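Local coordinates for protein beta-xylanase (Roseburia intestinalis L1-82, PDB 6SGF) that binds xylan with low affinity as the CBM86 module of a larger enzyme that probably hydrolyses internal beta-1,4-xylosidic linkages of xylans, at residues W30-A35 against V41-P46; V57-A62 against L70-G75; D105-M110 against V126-K131. One frame throughout, in Å; residues are numbered along the deposited sequence.

Interaction 1 (W30-A35 against V41-P46); sequences WKLSFA and VKWTLP
Trp-30 and Trp-43 meet where the two sheets of a beta-sandwich close on each other, the first on strand 29-34 of one sheet and the second on strand 40-50 of the other. The short strand segments run nearly antiparallel, but their axes come no closer than 10.6 Å, a distance spanned by side chains. The indoles pass in opposite senses and form a tilted edge-to-face pair: the pyrrole edge of Trp-43 is presented to the face of Trp-30, with five-membered ring centroids 4.3 Å apart and planes at 54°. NE1 of Trp-43 sits above the Trp-30 plane, toward its rim. The two indole nitrogens come close, yet both are donors and cannot bond to each other; Trp-30 NE1 instead gives its hydrogen to the carbonyl O of Leu-14. Tryptophan suits both places, since its broad ring fills the space between sheets; at Trp-30 its N-H also serves a backbone acceptor. With CG anti to its carbonyl carbon (chi1 -65°), Trp-43 also sends its benzene end toward Leu-32, whose CD1 approaches the ring edge, near the plane, 3.8 Å from CH2. The other leucine methyl, CD2, lies 4.0 Å from Val-41 CG2, so the branched residue touches two neighbours at once. Val-41, two residues before Trp-43 on the same strand, puts its second methyl, CG1, over the centre of the Trp-43 ring, 3.6 Å above its plane.

Interaction 2 (V57-A62 against L70-G75); sequences VTFQVA and LKVYNG. With XYP (beta-D-xylopyranose), chain H.
Phe-59 lies like a slat against Leu-70 in the core of the beta-sandwich, bridging strands 54-62 and 68-73 of opposing sheets. The leucine covers one face of the ring: its CB stands 4.1 Å from the centroid, only 13° off the normal, a CH-pi contact. Both prongs of its fork rest on that same face, near the root of the ring, CD1 lying 3.9 Å from Phe-59 CD1, with CD2 similarly near the ring's other ortho carbon. The flat ring and the branched chain thus overlap side by side. The far end of the ring abuts the backbone, where CZ comes 3.6 Å from the carbonyl O of Lys-71, at the ring edge. Val-72 borders that edge too, and its CG2 meets Val-57 CG2 tip to tip at 4.1 Å. Shortening Phe-59 to alanine would probably open a gap between the sheets and leave Leu-70 without the flat surface its methyls rest on. Lys-71 turns the other way, its chain extended beyond CG, and NZ donates a hydrogen bond to xylose O3 at 2.9 Å and a weak one to O2. Asp-78, by a salt bridge, and Gln-40 hold the same nitrogen, so the ammonium group is probably kept charged and aimed as a donor to the sugar.

Interaction 3 (D105-M110 against V126-K131); sequences DAVGIM and VTFELK. With CD (cadmium ion), chain S; XYP (beta-D-xylopyranose), chain H.
On the core side of the strand that carries Met-110 of the glycan pocket, Val-107 reaches across to Val-126 and Phe-128. Its two methyls divide the work. CG1 approaches Phe-128 at the ring edge, near its plane, 3.9 Å from CZ, the two side chains meeting head-on. CG2 stands 4.3 Å from CG2 of Val-126, a looser touch. The valine's first torsion (chi1 -62°) sets CG1 anti to the carbonyl carbon and pushes CG2 into the crowded position between backbone N and carbonyl carbon, which lets the fork face both partners. A beta-branched residue suits a strand, and here its short arms are enough because the phenylalanine, which also packs on Leu-45 and Val-57, is long enough to cover most of the distance. The arrangement is that of a beta-sandwich: strand 103-110 lies in the sheet that bears the pocket and strand 119-130 in the opposite one, and along each strand alternate residues face the core. Residues of the other parity look outward. Met-110, unbranched and flexible, bends at chi3 (74°) and lays its thioether against the sugar, SD and CE each 3.2 Å from xylose O3, while Tyr-38 and Gln-40 adjoin its side chain. Glu-129, on the outer side of the other sheet, extends its carboxylate to a cadmium ion and chelates it with both oxygens, OE1 at 2.4 Å and OE2 at 2.6 Å; OE1 also receives a weak hydrogen bond from Lys-6 NZ.

Overall arrangement
All three contacts are buried and join the same two sheets of the sandwich. Interactions 2 and 3 occupy the middle of the core, their centres about 4 Å apart, and share neighbouring strands: 54-62 beside 119-130 in one sheet, 68-73 beside 103-110 in the other. Interaction 1 lies farther from the chain's centre and is the one built on indoles; aliphatic groups and phenylalanine dominate the others. Probable backbone hydrogen bonds, such as Trp-43 N to Val-107 O, tie interaction 1 to interaction 3 within the pocket-bearing sheet. Outward-facing residues deal with the ligands: Lys-71 by hydrogen bonds and Met-110 by packing on the same xylose, Glu-129 by binding cadmium on the other sheet.

Interaction 1 (W30-A35 against V41-P46)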
loop_
_atom_site.group_PDB
_atom_site.type_symbol
_atom_site.label_atom_id
_atom_site.label_comp_id
_atom_site.label_asym_id
_atom_site.label_seq_id
_atom_site.Cartn_x
_atom_site.Cartn_y
_atom_site.Cartn_z
ATOM N N TRP B 30 5.811 4.708 -6.522
ATOM C CA TRP B 30 6.631 4.747 -7.724
ATOM C C TRP B 30 6.030 5.815 -8.636
ATOM O O TRP B 30 4.930 5.626 -9.164
ATOM C CB TRP B 30 6.663 3.380 -8.406
ATOM C CG TRP B 30 7.720 2.443 -7.902
ATOM C CD1 TRP B 30 7.528 1.274 -7.223
ATOM C CD2 TRP B 30 9.136 2.609 -8.024
ATOM N NE1 TRP B 30 8.739 0.687 -6.931
ATOM C CE2 TRP B 30 9.743 1.495 -7.402
ATOM C CE3 TRP B 30 9.955 3.600 -8.595
ATOM C CZ2 TRP B 30 11.132 1.337 -7.337
ATOM C CZ3 TRP B 30 11.340 3.439 -8.527
ATOM C CH2 TRP B 30 11.908 2.309 -7.917
ATOM N N LYS B 31 6.746 6.938 -8.816
ATOM C CA LYS B 31 6.284 8.063 -9.620
ATOM C C LYS B 31 6.872 7.923 -11.022
ATOM O O LYS B 31 8.090 7.831 -11.187
ATOM C CB LYS B 31 6.666 9.403 -8.979
ATOM C CG LYS B 31 6.079 9.572 -7.556
ATOM C CD LYS B 31 5.812 10.986 -7.132
ATOM C CE LYS B 31 5.147 10.998 -5.751
ATOM N NZ LYS B 31 3.695 10.875 -5.823
ATOM N N LEU B 32 6.003 7.843 -12.024
ATOM C CA LEU B 32 6.429 7.522 -13.370
ATOM C C LEU B 32 6.136 8.676 -14.317
ATOM O O LEU B 32 5.124 9.385 -14.172
ATOM C CB LEU B 32 5.729 6.256 -13.889
ATOM C CG LEU B 32 5.647 5.069 -12.935
ATOM C CD1 LEU B 32 4.794 3.978 -13.596
ATOM C CD2 LEU B 32 7.002 4.554 -12.528
ATOM N N SER B 33 7.032 8.840 -15.295
ATOM C CA SER B 33 6.859 9.805 -16.365
ATOM C C SER B 33 7.197 9.141 -17.698
ATOM O O SER B 33 8.242 8.500 -17.830
ATOM C CB SER B 33 7.744 11.042 -16.152
ATOM O OG SER B 33 7.228 12.087 -16.935
ATOM N N PHE B 34 6.335 9.335 -18.685
ATOM C CA PHE B 34 6.489 8.657 -19.966
ATOM C C PHE B 34 6.696 9.689 -21.067
ATOM O O PHE B 34 5.903 10.625 -21.209
ATOM C CB PHE B 34 5.274 7.825 -20.325
ATOM C CG PHE B 34 4.823 6.888 -19.262
ATOM C CD1 PHE B 34 3.850 7.293 -18.356
ATOM C CD2 PHE B 34 5.300 5.604 -19.211
ATOM C CE1 PHE B 34 3.402 6.431 -17.374
ATOM C CE2 PHE B 34 4.841 4.714 -18.249
ATOM C CZ PHE B 34 3.871 5.139 -17.338
ATOM N N ALA B 35 7.743 9.515 -21.849
ATOM C CA ALA B 35 8.059 10.461 -22.900
ATOM C C ALA B 35 7.671 9.980 -24.289
ATOM O O ALA B 35 7.411 10.813 -25.167
ATOM C CB ALA B 35 9.564 10.743 -22.868
ATOM N N VAL B 41 7.529 0.405 -17.487
ATOM C CA VAL B 41 8.350 -0.067 -16.377
ATOM C C VAL B 41 7.935 -1.491 -16.079
ATOM O O VAL B 41 6.759 -1.848 -16.220
ATOM C CB VAL B 41 8.193 0.805 -15.115
ATOM C CG1 VAL B 41 9.103 0.307 -13.987
ATOM C CG2 VAL B 41 8.498 2.228 -15.428
ATOM N N LYS B 42 8.901 -2.313 -15.708
ATOM C CA LYS B 42 8.667 -3.685 -15.296
ATOM C C LYS B 42 9.246 -3.854 -13.900
ATOM O O LYS B 42 10.395 -3.488 -13.674
ATOM C CB LYS B 42 9.316 -4.674 -16.261
ATOM C CG LYS B 42 9.259 -6.106 -15.761
ATOM C CD LYS B 42 9.982 -7.061 -16.740
ATOM C CE LYS B 42 9.930 -8.480 -16.268
ATOM N NZ LYS B 42 10.621 -9.429 -17.205
ATOM N N TRP B 43 8.444 -4.368 -12.960
ATOM C CA TRP B 43 8.893 -4.606 -11.597
ATOM C C TRP B 43 8.894 -6.099 -11.266
ATOM O O TRP B 43 7.922 -6.804 -11.554
ATOM C CB TRP B 43 8.000 -3.922 -10.571
ATOM C CG TRP B 43 7.930 -2.451 -10.540
ATOM C CD1 TRP B 43 8.668 -1.606 -9.760
ATOM C CD2 TRP B 43 7.010 -1.642 -11.261
ATOM N NE1 TRP B 43 8.275 -0.296 -9.984
ATOM C CE2 TRP B 43 7.252 -0.298 -10.893
ATOM C CE3 TRP B 43 6.011 -1.918 -12.206
ATOM C CZ2 TRP B 43 6.522 0.750 -11.411
ATOM C CZ3 TRP B 43 5.295 -0.872 -12.729
ATOM C CH2 TRP B 43 5.543 0.448 -12.327
ATOM N N THR B 44 9.934 -6.547 -10.565
ATOM C CA THR B 44 10.010 -7.905 -10.065
ATOM C C THR B 44 9.276 -8.031 -8.736
ATOM O O THR B 44 9.320 -7.128 -7.892
ATOM C CB THR B 44 11.475 -8.330 -9.873
ATOM O OG1 THR B 44 12.226 -8.073 -11.074
ATOM C CG2 THR B 44 11.538 -9.840 -9.535
ATOM N N LEU B 45 8.599 -9.156 -8.559
ATOM C CA LEU B 45 7.921 -9.423 -7.300
ATOM C C LEU B 45 8.922 -9.968 -6.282
ATOM O O LEU B 45 9.889 -10.630 -6.655
ATOM C CB LEU B 45 6.796 -10.418 -7.513
ATOM C CG LEU B 45 5.652 -10.013 -8.456
ATOM C CD1 LEU B 45 4.631 -11.151 -8.385
ATOM C CD2 LEU B 45 5.087 -8.653 -8.058
ATOM N N PRO B 46 8.724 -9.704 -4.993
ATOM C CA PRO B 46 9.663 -10.263 -3.999
ATOM C C PRO B 46 9.719 -11.790 -4.019
ATOM O O PRO B 46 10.725 -12.370 -3.596
ATOM C CB PRO B 46 9.128 -9.729 -2.661
ATOM C CG PRO B 46 8.266 -8.584 -3.012
ATOM C CD PRO B 46 7.693 -8.868 -4.368
#

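Interaction 2 (V57-A62 against L70-G75)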
loop_
_atom_site.group_PDB
_atom_site.type_symbol
_atom_site.label_atom_id
_atom_site.label_comp_id
_atom_site.label_asym_id
_atom_site.label_seq_id
_atom_site.Cartn_x
_atom_site.Cartn_y
_atom_site.Cartn_z
ATOM N N VAL B 57 -5.352 -9.808 -10.129
ATOM C CA VAL B 57 -4.253 -8.903 -9.804
ATOM C C VAL B 57 -4.795 -7.475 -9.886
ATOM O O VAL B 57 -5.256 -7.043 -10.948
ATOM C CB VAL B 57 -3.056 -9.077 -10.756
ATOM C CG1 VAL B 57 -1.912 -8.179 -10.316
ATOM C CG2 VAL B 57 -2.566 -10.546 -10.803
ATOM N N THR B 58 -4.707 -6.727 -8.786
ATOM C CA THR B 58 -5.256 -5.382 -8.732
ATOM C C THR B 58 -4.133 -4.364 -8.548
ATOM O O THR B 58 -3.369 -4.438 -7.582
ATOM C CB THR B 58 -6.287 -5.265 -7.613
ATOM O OG1 THR B 58 -7.346 -6.192 -7.866
ATOM C CG2 THR B 58 -6.869 -3.848 -7.575
ATOM N N PHE B 59 -4.042 -3.429 -9.479
ATOM C CA PHE B 59 -3.072 -2.349 -9.438
ATOM C C PHE B 59 -3.765 -1.124 -8.864
ATOM O O PHE B 59 -4.806 -0.701 -9.386
ATOM C CB PHE B 59 -2.530 -1.995 -10.825
ATOM C CG PHE B 59 -1.810 -3.108 -11.524
ATOM C CD1 PHE B 59 -2.488 -4.249 -11.949
ATOM C CD2 PHE B 59 -0.472 -2.998 -11.784
ATOM C CE1 PHE B 59 -1.830 -5.262 -12.635
ATOM C CE2 PHE B 59 0.189 -3.964 -12.473
ATOM C CZ PHE B 59 -0.492 -5.122 -12.901
ATOM N N GLN B 60 -3.191 -0.553 -7.820
ATOM C CA GLN B 60 -3.654 0.709 -7.265
ATOM C C GLN B 60 -2.723 1.828 -7.708
ATOM O O GLN B 60 -1.497 1.736 -7.524
ATOM C CB GLN B 60 -3.718 0.646 -5.739
ATOM C CG GLN B 60 -4.272 1.917 -5.088
ATOM C CD GLN B 60 -4.425 1.796 -3.560
ATOM O OE1 GLN B 60 -3.921 0.866 -2.927
ATOM N NE2 GLN B 60 -5.114 2.739 -2.985
ATOM N N VAL B 61 -3.311 2.879 -8.282
ATOM C CA VAL B 61 -2.580 4.024 -8.801
ATOM C C VAL B 61 -3.110 5.320 -8.191
ATOM O O VAL B 61 -4.194 5.375 -7.599
ATOM C CB VAL B 61 -2.624 4.091 -10.338
ATOM C CG1 VAL B 61 -2.024 2.840 -10.948
ATOM C CG2 VAL B 61 -4.017 4.308 -10.822
ATOM N N ALA B 62 -2.320 6.381 -8.360
ATOM C CA ALA B 62 -2.690 7.710 -7.885
ATOM C C ALA B 62 -2.139 8.736 -8.866
ATOM O O ALA B 62 -1.181 8.475 -9.580
ATOM C CB ALA B 62 -2.177 7.948 -6.454
ATOM N N LEU B 70 -1.647 -2.262 -18.296
ATOM C CA LEU B 70 -1.178 -3.039 -17.170
ATOM C C LEU B 70 -0.813 -4.439 -17.650
ATOM O O LEU B 70 -1.518 -5.026 -18.485
ATOM C CB LEU B 70 -2.232 -3.092 -16.079
ATOM C CG LEU B 70 -2.692 -1.719 -15.585
ATOM C CD1 LEU B 70 -3.916 -1.898 -14.668
ATOM C CD2 LEU B 70 -1.634 -0.940 -14.896
ATOM N N LYS B 71 0.266 -4.980 -17.105
ATOM C CA LYS B 71 0.802 -6.263 -17.534
ATOM C C LYS B 71 1.122 -7.164 -16.348
ATOM O O LYS B 71 1.687 -6.711 -15.354
ATOM C CB LYS B 71 2.098 -6.085 -18.341
ATOM C CG LYS B 71 1.937 -5.299 -19.615
ATOM C CD LYS B 71 3.301 -5.192 -20.336
ATOM C CE LYS B 71 3.225 -4.454 -21.664
ATOM N NZ LYS B 71 4.538 -4.673 -22.375
ATOM N N VAL B 72 0.802 -8.443 -16.491
ATOM C CA VAL B 72 1.194 -9.494 -15.566
ATOM C C VAL B 72 2.086 -10.450 -16.349
ATOM O O VAL B 72 1.621 -11.144 -17.257
ATOM C CB VAL B 72 -0.009 -10.212 -14.964
ATOM C CG1 VAL B 72 0.459 -11.253 -13.958
ATOM C CG2 VAL B 72 -0.920 -9.214 -14.318
ATOM N N TYR B 73 3.355 -10.510 -15.987
ATOM C CA TYR B 73 4.300 -11.357 -16.704
ATOM C C TYR B 73 4.283 -12.764 -16.118
ATOM O O TYR B 73 4.000 -12.953 -14.927
ATOM C CB TYR B 73 5.709 -10.806 -16.586
ATOM C CG TYR B 73 5.990 -9.494 -17.256
ATOM C CD1 TYR B 73 5.562 -8.290 -16.706
ATOM C CD2 TYR B 73 6.741 -9.459 -18.422
ATOM C CE1 TYR B 73 5.876 -7.085 -17.296
ATOM C CE2 TYR B 73 7.072 -8.276 -19.014
ATOM C CZ TYR B 73 6.630 -7.095 -18.474
ATOM O OH TYR B 73 6.968 -5.929 -19.105
ATOM N N ASN B 74 4.590 -13.754 -16.954
ATOM C CA ASN B 74 4.729 -15.124 -16.461
ATOM C C ASN B 74 5.945 -15.781 -17.113
ATOM O O ASN B 74 5.903 -16.916 -17.582
ATOM C CB ASN B 74 3.440 -15.930 -16.660
ATOM C CG ASN B 74 3.101 -16.233 -18.132
ATOM O OD1 ASN B 74 3.373 -15.454 -19.045
ATOM N ND2 ASN B 74 2.461 -17.384 -18.346
ATOM N N GLY B 75 7.059 -15.058 -17.100
ATOM C CA GLY B 75 8.359 -15.618 -17.391
ATOM C C GLY B 75 8.887 -15.344 -18.773
ATOM O O GLY B 75 10.055 -15.655 -19.042
HETATM C C1 XYP H . 6.607 -3.058 -26.805
HETATM C C2 XYP H . 5.701 -3.399 -25.620
HETATM C C3 XYP H . 4.440 -4.016 -26.117
HETATM C C4 XYP H . 3.810 -3.222 -27.239
HETATM C C5 XYP H . 4.780 -2.914 -28.388
HETATM O O2 XYP H . 6.441 -4.217 -24.710
HETATM O O3 XYP H . 3.512 -4.087 -24.996
HETATM O O4 XYP H . 2.705 -4.004 -27.720
HETATM O O5 XYP H . 5.906 -2.190 -27.796
#

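Interaction 3 (D105-M110 against V126-K131)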
loop_
_atom_site.group_PDB
_atom_site.type_symbol
_atom_site.label_atom_id
_atom_site.label_comp_id
_atom_site.label_asym_id
_atom_site.label_seq_id
_atom_site.Cartn_x
_atom_site.Cartn_y
_atom_site.Cartn_z
ATOM N N ASP B 105 6.235 -13.613 -12.254
ATOM C CA ASP B 105 7.509 -13.118 -11.760
ATOM C C ASP B 105 7.584 -11.598 -11.746
ATOM O O ASP B 105 8.465 -11.040 -11.076
ATOM C CB ASP B 105 8.671 -13.657 -12.615
ATOM C CG ASP B 105 8.561 -13.266 -14.101
ATOM O OD1 ASP B 105 7.447 -13.277 -14.660
ATOM O OD2 ASP B 105 9.599 -12.972 -14.728
ATOM N N ALA B 106 6.678 -10.911 -12.434
ATOM C CA ALA B 106 6.783 -9.463 -12.572
ATOM C C ALA B 106 5.442 -8.884 -13.003
ATOM O O ALA B 106 4.555 -9.602 -13.469
ATOM C CB ALA B 106 7.863 -9.071 -13.587
ATOM N N VAL B 107 5.324 -7.556 -12.852
ATOM C CA VAL B 107 4.202 -6.769 -13.360
ATOM C C VAL B 107 4.756 -5.521 -14.039
ATOM O O VAL B 107 5.931 -5.176 -13.898
ATOM C CB VAL B 107 3.211 -6.383 -12.244
ATOM C CG1 VAL B 107 2.614 -7.660 -11.619
ATOM C CG2 VAL B 107 3.873 -5.499 -11.216
ATOM N N GLY B 108 3.907 -4.857 -14.825
ATOM C CA GLY B 108 4.348 -3.682 -15.541
ATOM C C GLY B 108 3.225 -2.693 -15.808
ATOM O O GLY B 108 2.035 -3.032 -15.757
ATOM N N ILE B 109 3.639 -1.458 -16.088
ATOM C CA ILE B 109 2.765 -0.374 -16.511
ATOM C C ILE B 109 3.389 0.239 -17.753
ATOM O O ILE B 109 4.608 0.450 -17.786
ATOM C CB ILE B 109 2.579 0.703 -15.430
ATOM C CG1 ILE B 109 1.888 0.105 -14.203
ATOM C CG2 ILE B 109 1.815 1.906 -16.054
ATOM C CD1 ILE B 109 1.732 1.142 -13.034
ATOM N N MET B 110 2.565 0.491 -18.772
ATOM C CA MET B 110 2.989 1.020 -20.063
ATOM C C MET B 110 1.963 2.045 -20.555
ATOM O O MET B 110 0.798 1.994 -20.168
ATOM C CB MET B 110 3.119 -0.136 -21.075
ATOM C CG MET B 110 3.447 0.275 -22.475
ATOM S SD MET B 110 3.527 -1.178 -23.579
ATOM C CE MET B 110 1.817 -1.637 -23.792
ATOM N N VAL B 126 0.303 -3.291 -5.617
ATOM C CA VAL B 126 -0.217 -4.378 -6.440
ATOM C C VAL B 126 -0.632 -5.514 -5.518
ATOM O O VAL B 126 0.126 -5.904 -4.626
ATOM C CB VAL B 126 0.818 -4.867 -7.468
ATOM C CG1 VAL B 126 0.182 -5.966 -8.350
ATOM C CG2 VAL B 126 1.323 -3.687 -8.315
ATOM N N THR B 127 -1.854 -6.001 -5.708
ATOM C CA THR B 127 -2.456 -7.023 -4.859
ATOM C C THR B 127 -2.777 -8.267 -5.673
ATOM O O THR B 127 -3.397 -8.166 -6.728
ATOM C CB THR B 127 -3.755 -6.517 -4.226
ATOM O OG1 THR B 127 -3.478 -5.439 -3.305
ATOM C CG2 THR B 127 -4.427 -7.694 -3.508
ATOM N N PHE B 128 -2.360 -9.430 -5.179
ATOM C CA PHE B 128 -2.682 -10.724 -5.772
ATOM C C PHE B 128 -3.693 -11.426 -4.890
ATOM O O PHE B 128 -3.393 -11.729 -3.730
ATOM C CB PHE B 128 -1.426 -11.562 -5.906
ATOM C CG PHE B 128 -0.425 -10.951 -6.835
ATOM C CD1 PHE B 128 0.394 -9.931 -6.405
ATOM C CD2 PHE B 128 -0.350 -11.370 -8.140
ATOM C CE1 PHE B 128 1.294 -9.348 -7.265
ATOM C CE2 PHE B 128 0.567 -10.797 -9.014
ATOM C CZ PHE B 128 1.372 -9.770 -8.572
ATOM N N GLU B 129 -4.899 -11.633 -5.411
ATOM C CA GLU B 129 -5.905 -12.397 -4.693
ATOM C C GLU B 129 -5.943 -13.821 -5.231
ATOM O O GLU B 129 -6.164 -14.033 -6.431
ATOM C CB GLU B 129 -7.292 -11.779 -4.759
ATOM C CG GLU B 129 -8.223 -12.628 -3.883
ATOM C CD GLU B 129 -9.432 -11.898 -3.445
ATOM O OE1 GLU B 129 -9.515 -10.703 -3.798
ATOM O OE2 GLU B 129 -10.300 -12.509 -2.762
ATOM N N LEU B 130 -5.758 -14.789 -4.355
ATOM C CA LEU B 130 -5.662 -16.172 -4.792
ATOM C C LEU B 130 -7.064 -16.759 -4.937
ATOM O O LEU B 130 -8.036 -16.284 -4.350
ATOM C CB LEU B 130 -4.842 -16.991 -3.811
ATOM C CG LEU B 130 -3.479 -16.395 -3.431
ATOM C CD1 LEU B 130 -2.711 -17.380 -2.587
ATOM C CD2 LEU B 130 -2.696 -16.005 -4.686
ATOM N N LYS B 131 -7.166 -17.787 -5.767
ATOM C CA LYS B 131 -8.446 -18.465 -5.934
ATOM C C LYS B 131 -8.895 -19.110 -4.631
ATOM O O LYS B 131 -8.080 -19.515 -3.801
ATOM C CB LYS B 131 -8.324 -19.537 -7.013
ATOM C CG LYS B 131 -8.080 -18.997 -8.415
ATOM C CD LYS B 131 -7.814 -20.112 -9.410
ATOM C CE LYS B 131 -7.325 -19.525 -10.736
ATOM N NZ LYS B 131 -6.869 -20.553 -11.708
HETATM CD CD CD S . -11.859 -10.492 -3.133
HETATM C C1 XYP H . 6.607 -3.058 -26.805
HETATM C C2 XYP H . 5.701 -3.399 -25.620
HETATM C C3 XYP H . 4.440 -4.016 -26.117
HETATM C C4 XYP H . 3.810 -3.222 -27.239
HETATM C C5 XYP H . 4.780 -2.914 -28.388
HETATM O O2 XYP H . 6.441 -4.217 -24.710
HETATM O O3 XYP H . 3.512 -4.087 -24.996
HETATM O O4 XYP H . 2.705 -4.004 -27.720
HETATM O O5 XYP H . 5.906 -2.190 -27.796
#